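Local coordinates for protein salt-tolerant glutaminase (Micrococcus luteus, PDB 3AGD) that probably hydrolyses L-glutamine to L-glutamate and ammonium, at residues Ala257-Ala262 with Val285-Arg290; Val58-Gln63 with Gly276-Arg281; Lys202-Met207 with Gly264-Leu269. All blocks are in the same frame, centred on the assembly; numbering follows the deposited sequence.

Contact 1 of 3, residues Ala257-Ala262 with Val285-Arg290; sequences AKSGVA and VGNSAR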
loop_
_atom_site.group_PDB
_atom_site.type_symbol
_atom_site.label_atom_id
_atom_site.label_comp_id
_atom_site.label_asym_id
_atom_site.label_seq_id
_atom_site.Cartn_x
_atom_site.Cartn_y
_atom_site.Cartn_z
ATOM N N ALA A 257 9.127 7.037 3.952
ATOM C CA ALA A 257 10.354 7.814 3.813
ATOM C C ALA A 257 11.226 7.911 5.054
ATOM O O ALA A 257 10.813 7.560 6.160
ATOM C CB ALA A 257 10.014 9.218 3.327
ATOM N N LYS A 258 12.446 8.395 4.845
ATOM C CA LYS A 258 13.408 8.590 5.923
ATOM C C LYS A 258 14.378 9.701 5.538
ATOM O O LYS A 258 14.946 9.689 4.443
ATOM C CB LYS A 258 14.198 7.310 6.199
ATOM C CG LYS A 258 15.108 7.416 7.422
ATOM C CD LYS A 258 14.284 7.520 8.701
ATOM C CE LYS A 258 15.152 7.718 9.937
ATOM N NZ LYS A 258 15.606 9.130 10.082
ATOM N N SER A 259 14.559 10.663 6.434
ATOM C CA SER A 259 15.477 11.764 6.183
ATOM C C SER A 259 16.797 11.548 6.928
ATOM O O SER A 259 16.881 10.721 7.842
ATOM C CB SER A 259 14.847 13.086 6.633
ATOM O OG SER A 259 15.684 14.191 6.321
ATOM N N GLY A 260 17.820 12.295 6.517
ATOM C CA GLY A 260 19.133 12.229 7.139
ATOM C C GLY A 260 19.566 13.662 7.410
ATOM O O GLY A 260 19.292 14.541 6.589
ATOM N N VAL A 261 20.234 13.913 8.537
ATOM C CA VAL A 261 20.648 15.273 8.888
ATOM C C VAL A 261 21.599 15.969 7.910
ATOM O O VAL A 261 21.871 17.159 8.053
ATOM C CB VAL A 261 21.268 15.336 10.315
ATOM C CG1 VAL A 261 20.195 15.037 11.361
ATOM C CG2 VAL A 261 22.418 14.346 10.445
ATOM N N ALA A 262 22.106 15.240 6.921
ATOM C CA ALA A 262 23.002 15.844 5.944
ATOM C C ALA A 262 22.183 16.476 4.822
ATOM O O ALA A 262 22.731 17.152 3.955
ATOM C CB ALA A 262 23.956 14.800 5.376
ATOM N N VAL A 285 12.341 19.788 13.277
ATOM C CA VAL A 285 12.426 18.442 13.808
ATOM C C VAL A 285 13.690 17.708 13.317
ATOM O O VAL A 285 13.911 16.547 13.665
ATOM C CB VAL A 285 11.193 17.619 13.444
ATOM C CG1 VAL A 285 9.970 18.212 14.119
ATOM C CG2 VAL A 285 11.004 17.594 11.938
ATOM N N GLY A 286 14.506 18.368 12.498
ATOM C CA GLY A 286 15.713 17.722 12.014
ATOM C C GLY A 286 15.633 17.004 10.674
ATOM O O GLY A 286 16.516 16.211 10.355
ATOM N N ASN A 287 14.586 17.253 9.894
ATOM C CA ASN A 287 14.471 16.626 8.575
ATOM C C ASN A 287 14.771 17.686 7.515
ATOM O O ASN A 287 14.619 18.884 7.765
ATOM C CB ASN A 287 13.059 16.079 8.331
ATOM C CG ASN A 287 12.721 14.885 9.211
ATOM O OD1 ASN A 287 13.524 13.964 9.368
ATOM N ND2 ASN A 287 11.516 14.888 9.775
ATOM N N SER A 288 15.198 17.254 6.334
ATOM C CA SER A 288 15.478 18.204 5.264
ATOM C C SER A 288 14.200 18.990 4.980
ATOM O O SER A 288 13.174 18.407 4.624
ATOM C CB SER A 288 15.913 17.470 4.000
ATOM O OG SER A 288 15.982 18.368 2.911
ATOM N N ALA A 289 14.263 20.309 5.142
ATOM C CA ALA A 289 13.102 21.163 4.917
ATOM C C ALA A 289 12.523 21.055 3.507
ATOM O O ALA A 289 11.342 20.744 3.344
ATOM C CB ALA A 289 13.451 22.610 5.228
ATOM N N ARG A 290 13.339 21.313 2.489
ATOM C CA ARG A 290 12.857 21.231 1.107
ATOM C C ARG A 290 12.712 19.785 0.664
ATOM O O ARG A 290 11.909 19.483 -0.215
ATOM C CB ARG A 290 13.824 21.907 0.144
ATOM C CG ARG A 290 14.014 23.389 0.300
ATOM C CD ARG A 290 15.436 23.664 -0.130
ATOM N NE ARG A 290 15.620 24.928 -0.814
ATOM C CZ ARG A 290 16.794 25.339 -1.276
ATOM N NH1 ARG A 290 17.873 24.578 -1.119
ATOM N NH2 ARG A 290 16.887 26.502 -1.898
HETATM O O HOH W 1 13.113 11.125 8.902
#
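The S259 side chain, with OG trans to the main-chain nitrogen (chi1 -176°), turns its hydroxyl to the backbone just before helix 289-301, while N287 folds CG beside its own nitrogen (chi1 -69°) and brings its amide oxygen back over S259. The segment 257-262 carries the sequence K-S-G at the edge strand 257-259, consistent with the K(T/S)G element of the serine beta-lactamase-like fold to which the glutaminase family is related. The only direct hydrogen bond between the two segments runs from S288 N to S259 OG, 3.1 Å long and nearly straight at 167°, so the serine hydroxyl serves as an acceptor for the loop leading into the helix. N287 OD1 lies against the methylene, 3.2 Å from S259 CB, and a water ties the same two residues together: it accepts from S259 N at 2.9 Å and donates to N287 OD1 at 2.9 Å. S288 itself is the N-cap of helix 289-301; its OG bonds to G291 N and also to S279 O, which joins the helix start to the chain leaving strand 273-278. K258 NZ donates to S259 O, lying in the carbonyl plane. V261, part of the L-glutamate site, starts away from the loop, and its CG1 comes no nearer than 4.0 Å to G286 O.

Contact 2 of 3, residues Val58-Gln63 with Gly276-Arg281; sequences VEFTIQ and GVFSPR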
loop_
_atom_site.group_PDB
_atom_site.type_symbol
_atom_site.label_atom_id
_atom_site.label_comp_id
_atom_site.label_asym_id
_atom_site.label_seq_id
_atom_site.Cartn_x
_atom_site.Cartn_y
_atom_site.Cartn_z
ATOM N N VAL A 58 25.311 15.217 -6.476
ATOM C CA VAL A 58 26.254 15.722 -5.486
ATOM C C VAL A 58 26.208 14.786 -4.284
ATOM O O VAL A 58 25.140 14.554 -3.713
ATOM C CB VAL A 58 25.873 17.141 -5.033
ATOM C CG1 VAL A 58 26.797 17.597 -3.926
ATOM C CG2 VAL A 58 25.950 18.098 -6.210
ATOM N N GLU A 59 27.361 14.250 -3.903
ATOM C CA GLU A 59 27.429 13.322 -2.785
ATOM C C GLU A 59 27.261 13.978 -1.426
ATOM O O GLU A 59 27.659 15.123 -1.213
ATOM C CB GLU A 59 28.755 12.557 -2.802
ATOM C CG GLU A 59 28.966 11.679 -4.025
ATOM C CD GLU A 59 30.129 10.715 -3.853
ATOM O OE1 GLU A 59 31.108 11.077 -3.161
ATOM O OE2 GLU A 59 30.072 9.599 -4.417
ATOM N N PHE A 60 26.662 13.231 -0.506
ATOM C CA PHE A 60 26.451 13.689 0.859
ATOM C C PHE A 60 26.345 12.437 1.722
ATOM O O PHE A 60 26.053 11.356 1.212
ATOM C CB PHE A 60 25.170 14.533 0.949
ATOM C CG PHE A 60 23.948 13.852 0.391
ATOM C CD1 PHE A 60 23.259 12.907 1.140
ATOM C CD2 PHE A 60 23.507 14.137 -0.903
ATOM C CE1 PHE A 60 22.145 12.248 0.611
ATOM C CE2 PHE A 60 22.400 13.488 -1.442
ATOM C CZ PHE A 60 21.714 12.540 -0.686
ATOM N N THR A 61 26.591 12.565 3.020
ATOM C CA THR A 61 26.498 11.403 3.892
ATOM C C THR A 61 25.029 11.036 4.087
ATOM O O THR A 61 24.195 11.883 4.418
ATOM C CB THR A 61 27.183 11.667 5.241
ATOM O OG1 THR A 61 26.640 12.851 5.839
ATOM C CG2 THR A 61 28.678 11.858 5.026
ATOM N N ILE A 62 24.731 9.763 3.860
ATOM C CA ILE A 62 23.380 9.236 3.951
ATOM C C ILE A 62 22.773 9.315 5.346
ATOM O O ILE A 62 21.549 9.368 5.496
ATOM C CB ILE A 62 23.357 7.767 3.444
ATOM C CG1 ILE A 62 21.927 7.243 3.377
ATOM C CG2 ILE A 62 24.193 6.891 4.355
ATOM C CD1 ILE A 62 21.835 5.872 2.716
ATOM N N GLN A 63 23.624 9.332 6.363
ATOM C CA GLN A 63 23.158 9.400 7.745
ATOM C C GLN A 63 22.050 8.372 8.025
ATOM O O GLN A 63 22.166 7.214 7.619
ATOM C CB GLN A 63 22.678 10.819 8.066
ATOM C CG GLN A 63 23.788 11.891 8.030
ATOM C CD GLN A 63 24.939 11.586 8.979
ATOM O OE1 GLN A 63 24.727 11.090 10.085
ATOM N NE2 GLN A 63 26.163 11.894 8.555
ATOM N N GLY A 276 14.804 9.949 -4.072
ATOM C CA GLY A 276 15.990 10.464 -3.422
ATOM C C GLY A 276 15.918 11.974 -3.526
ATOM O O GLY A 276 15.730 12.504 -4.616
ATOM N N VAL A 277 16.019 12.671 -2.400
ATOM C CA VAL A 277 15.987 14.130 -2.415
ATOM C C VAL A 277 17.150 14.651 -1.578
ATOM O O VAL A 277 17.539 14.035 -0.583
ATOM C CB VAL A 277 14.680 14.707 -1.821
ATOM C CG1 VAL A 277 14.596 16.202 -2.135
ATOM C CG2 VAL A 277 13.475 13.985 -2.376
ATOM N N PHE A 278 17.695 15.792 -1.975
ATOM C CA PHE A 278 18.815 16.372 -1.258
ATOM C C PHE A 278 18.712 17.883 -1.111
ATOM O O PHE A 278 18.590 18.614 -2.098
ATOM C CB PHE A 278 20.123 16.009 -1.970
ATOM C CG PHE A 278 21.321 16.771 -1.476
ATOM C CD1 PHE A 278 21.689 16.728 -0.133
ATOM C CD2 PHE A 278 22.094 17.521 -2.362
ATOM C CE1 PHE A 278 22.811 17.418 0.322
ATOM C CE2 PHE A 278 23.219 18.216 -1.918
ATOM C CZ PHE A 278 23.580 18.165 -0.573
ATOM N N SER A 279 18.757 18.338 0.138
ATOM C CA SER A 279 18.710 19.757 0.456
ATOM C C SER A 279 19.208 19.889 1.892
ATOM O O SER A 279 18.488 19.582 2.840
ATOM C CB SER A 279 17.285 20.298 0.323
ATOM O OG SER A 279 17.282 21.702 0.491
ATOM N N PRO A 280 20.456 20.355 2.062
ATOM C CA PRO A 280 21.159 20.554 3.334
ATOM C C PRO A 280 20.391 21.077 4.550
ATOM O O PRO A 280 20.413 20.453 5.608
ATOM C CB PRO A 280 22.307 21.478 2.944
ATOM C CG PRO A 280 22.625 21.028 1.555
ATOM C CD PRO A 280 21.247 20.915 0.949
ATOM N N ARG A 281 19.715 22.210 4.414
ATOM C CA ARG A 281 19.010 22.777 5.556
ATOM C C ARG A 281 17.857 21.950 6.106
ATOM O O ARG A 281 17.022 21.431 5.363
ATOM C CB ARG A 281 18.560 24.202 5.239
ATOM C CG ARG A 281 19.733 25.159 5.235
ATOM C CD ARG A 281 19.340 26.582 4.886
ATOM N NE ARG A 281 20.488 27.477 5.010
ATOM C CZ ARG A 281 20.529 28.716 4.534
ATOM N NH1 ARG A 281 19.481 29.216 3.898
ATOM N NH2 ARG A 281 21.626 29.446 4.679
#
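This is a buried aromatic contact, an offset stack of F60 on F278, that joins the short strand 60-61 to the end of strand 273-278 in the central antiparallel sheet of the beta-lactamase-like glutaminase domain. The two planes are inclined by only 11° and the ring centroids stand 4.4 Å apart, so the rings overlap by their rims and not centre over centre. F60 reaches this position by setting CG between its backbone nitrogen and carbonyl carbon (chi1 53°), whereas F278 extends its ring trans to its nitrogen (chi1 169°); the two side chains then run alongside one another with opposite headings. F60 CD2 lies over the rim of the F278 face, 3.3 Å from F278 CD1, and F60 CE2 reaches back to F278 CB at 3.4 Å. On the other face of the F278 ring sits P280, with CD 3.8 Å above the plane, so F278 has a partner on each face, both offset toward the rim. V201 touches both phenylalanines and L204 touches F60, which places helix 201-212 alongside the stack. V58 adds an apolar contact from the start of its segment, its CG1 methyl 4.1 Å from F278 CE2.

Contact 3 of 3, residues Lys202-Met207 with Gly264-Leu269; sequences KDLAVM and GVLGAL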
loop_
_atom_site.group_PDB
_atom_site.type_symbol
_atom_site.label_atom_id
_atom_site.label_comp_id
_atom_site.label_asym_id
_atom_site.label_seq_id
_atom_site.Cartn_x
_atom_site.Cartn_y
_atom_site.Cartn_z
ATOM N N LYS A 202 20.570 10.454 -6.741
ATOM C CA LYS A 202 20.347 9.348 -7.662
ATOM C C LYS A 202 20.568 8.001 -6.989
ATOM O O LYS A 202 19.824 7.053 -7.232
ATOM C CB LYS A 202 21.270 9.471 -8.875
ATOM C CG LYS A 202 20.939 10.634 -9.802
ATOM C CD LYS A 202 21.917 10.671 -10.973
ATOM C CE LYS A 202 21.595 11.789 -11.948
ATOM N NZ LYS A 202 22.542 11.811 -13.107
ATOM N N ASP A 203 21.600 7.910 -6.158
ATOM C CA ASP A 203 21.873 6.665 -5.454
ATOM C C ASP A 203 20.664 6.289 -4.603
ATOM O O ASP A 203 20.184 5.154 -4.654
ATOM C CB ASP A 203 23.094 6.808 -4.544
ATOM C CG ASP A 203 24.389 6.940 -5.312
ATOM O OD1 ASP A 203 24.652 6.100 -6.202
ATOM O OD2 ASP A 203 25.151 7.879 -5.012
ATOM N N LEU A 204 20.177 7.248 -3.822
ATOM C CA LEU A 204 19.029 7.007 -2.952
ATOM C C LEU A 204 17.801 6.542 -3.724
ATOM O O LEU A 204 17.135 5.592 -3.321
ATOM C CB LEU A 204 18.678 8.271 -2.156
ATOM C CG LEU A 204 19.558 8.599 -0.949
ATOM C CD1 LEU A 204 19.010 9.831 -0.250
ATOM C CD2 LEU A 204 19.579 7.414 0.012
ATOM N N ALA A 205 17.503 7.215 -4.832
ATOM C CA ALA A 205 16.349 6.858 -5.649
ATOM C C ALA A 205 16.403 5.385 -6.050
ATOM O O ALA A 205 15.433 4.647 -5.884
ATOM C CB ALA A 205 16.298 7.742 -6.900
ATOM N N VAL A 206 17.549 4.959 -6.568
ATOM C CA VAL A 206 17.716 3.579 -7.003
ATOM C C VAL A 206 17.650 2.608 -5.832
ATOM O O VAL A 206 17.049 1.539 -5.936
ATOM C CB VAL A 206 19.054 3.398 -7.751
ATOM C CG1 VAL A 206 19.238 1.941 -8.145
ATOM C CG2 VAL A 206 19.073 4.297 -8.996
ATOM N N MET A 207 18.278 2.975 -4.721
ATOM C CA MET A 207 18.264 2.136 -3.530
ATOM C C MET A 207 16.807 1.999 -3.072
ATOM O O MET A 207 16.332 0.899 -2.776
ATOM C CB MET A 207 19.130 2.779 -2.443
ATOM C CG MET A 207 20.631 2.750 -2.767
ATOM S SD MET A 207 21.616 3.927 -1.802
ATOM C CE MET A 207 21.821 3.002 -0.260
ATOM N N GLY A 264 19.612 14.553 3.015
ATOM C CA GLY A 264 19.034 13.578 2.103
ATOM C C GLY A 264 17.777 12.875 2.583
ATOM O O GLY A 264 17.702 12.431 3.731
ATOM N N VAL A 265 16.784 12.779 1.704
ATOM C CA VAL A 265 15.539 12.092 2.034
ATOM C C VAL A 265 15.356 10.888 1.112
ATOM O O VAL A 265 15.468 11.002 -0.108
ATOM C CB VAL A 265 14.300 13.000 1.883
ATOM C CG1 VAL A 265 13.052 12.243 2.352
ATOM C CG2 VAL A 265 14.479 14.274 2.688
ATOM N N LEU A 266 15.072 9.738 1.711
ATOM C CA LEU A 266 14.869 8.503 0.973
ATOM C C LEU A 266 13.379 8.168 0.945
ATOM O O LEU A 266 12.701 8.227 1.970
ATOM C CB LEU A 266 15.663 7.381 1.648
ATOM C CG LEU A 266 15.710 5.940 1.115
ATOM C CD1 LEU A 266 14.749 5.076 1.883
ATOM C CD2 LEU A 266 15.433 5.909 -0.375
ATOM N N GLY A 267 12.873 7.836 -0.238
ATOM C CA GLY A 267 11.475 7.483 -0.379
ATOM C C GLY A 267 11.355 6.166 -1.123
ATOM O O GLY A 267 12.164 5.872 -2.006
ATOM N N ALA A 268 10.357 5.368 -0.764
ATOM C CA ALA A 268 10.146 4.085 -1.416
ATOM C C ALA A 268 8.659 3.754 -1.407
ATOM O O ALA A 268 8.115 3.318 -0.392
ATOM C CB ALA A 268 10.936 2.997 -0.703
ATOM N N LEU A 269 8.011 3.977 -2.545
ATOM C CA LEU A 269 6.583 3.721 -2.696
ATOM C C LEU A 269 6.404 2.415 -3.466
ATOM O O LEU A 269 6.611 2.361 -4.682
ATOM C CB LEU A 269 5.927 4.883 -3.447
ATOM C CG LEU A 269 4.413 4.773 -3.651
ATOM C CD1 LEU A 269 3.733 4.635 -2.295
ATOM C CD2 LEU A 269 3.893 5.994 -4.394
#
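L204 and L266 carry the contact, each with one methyl directed at the other segment's backbone. On the helix, L204 places CG beside its backbone nitrogen and trans to its carbonyl carbon (chi1 -78°), with the chain then extended to CD1; that methyl comes to rest against the strand, 3.7 Å from V265 O. At G264, which has no side chain, the same L204 CD1 meets the main chain, 4.3 Å from G264 C. L266 leaves the strand with CG trans to its nitrogen, but its second torsion, -99°, falls away from the staggered minima usual for leucine. This twist brings CD2 to 3.4 Å from L204 O, a close methyl-to-carbonyl approach. The two leucines themselves meet more loosely, L204 CD2 lying 4.2 Å from L266 CB. Van der Waals contact dominates, with methyls set against backbone carbonyls, and the backbone amides of V265 and L266 are engaged within the sheet instead, with V277 and K258. The V265 side chain starts away from the helix and reaches S288 on the other face. Helix and strand run nearly parallel, their segment axes 7.6 Å apart at 25°. Helix 201-212 lies against one face of the antiparallel sheet, with A205 resting on strand 40-44, M207 on helix 131-146, and D203 and V206 facing Y366 and W369 of the second subunit.

How the contacts relate
All three contacts gather on the central antiparallel sheet. Contacts 1 and 3 sit on neighbouring strands, 257-259 and 264-269, and contact 2 adds strand 273-278, which pairs with 264-269 on its other edge. Contacts 2 and 3 are buried and apolar, the one aromatic and the other aliphatic; they lie on one side of the sheet, where F60 CE1 packs on G264 CA and I62 on L204. Contact 1, only partly buried, is polar and relies on a hydroxyl, an amide and a water near the L-glutamate site. A probable backbone hydrogen bond from A289 N to R281 O joins it to contact 2.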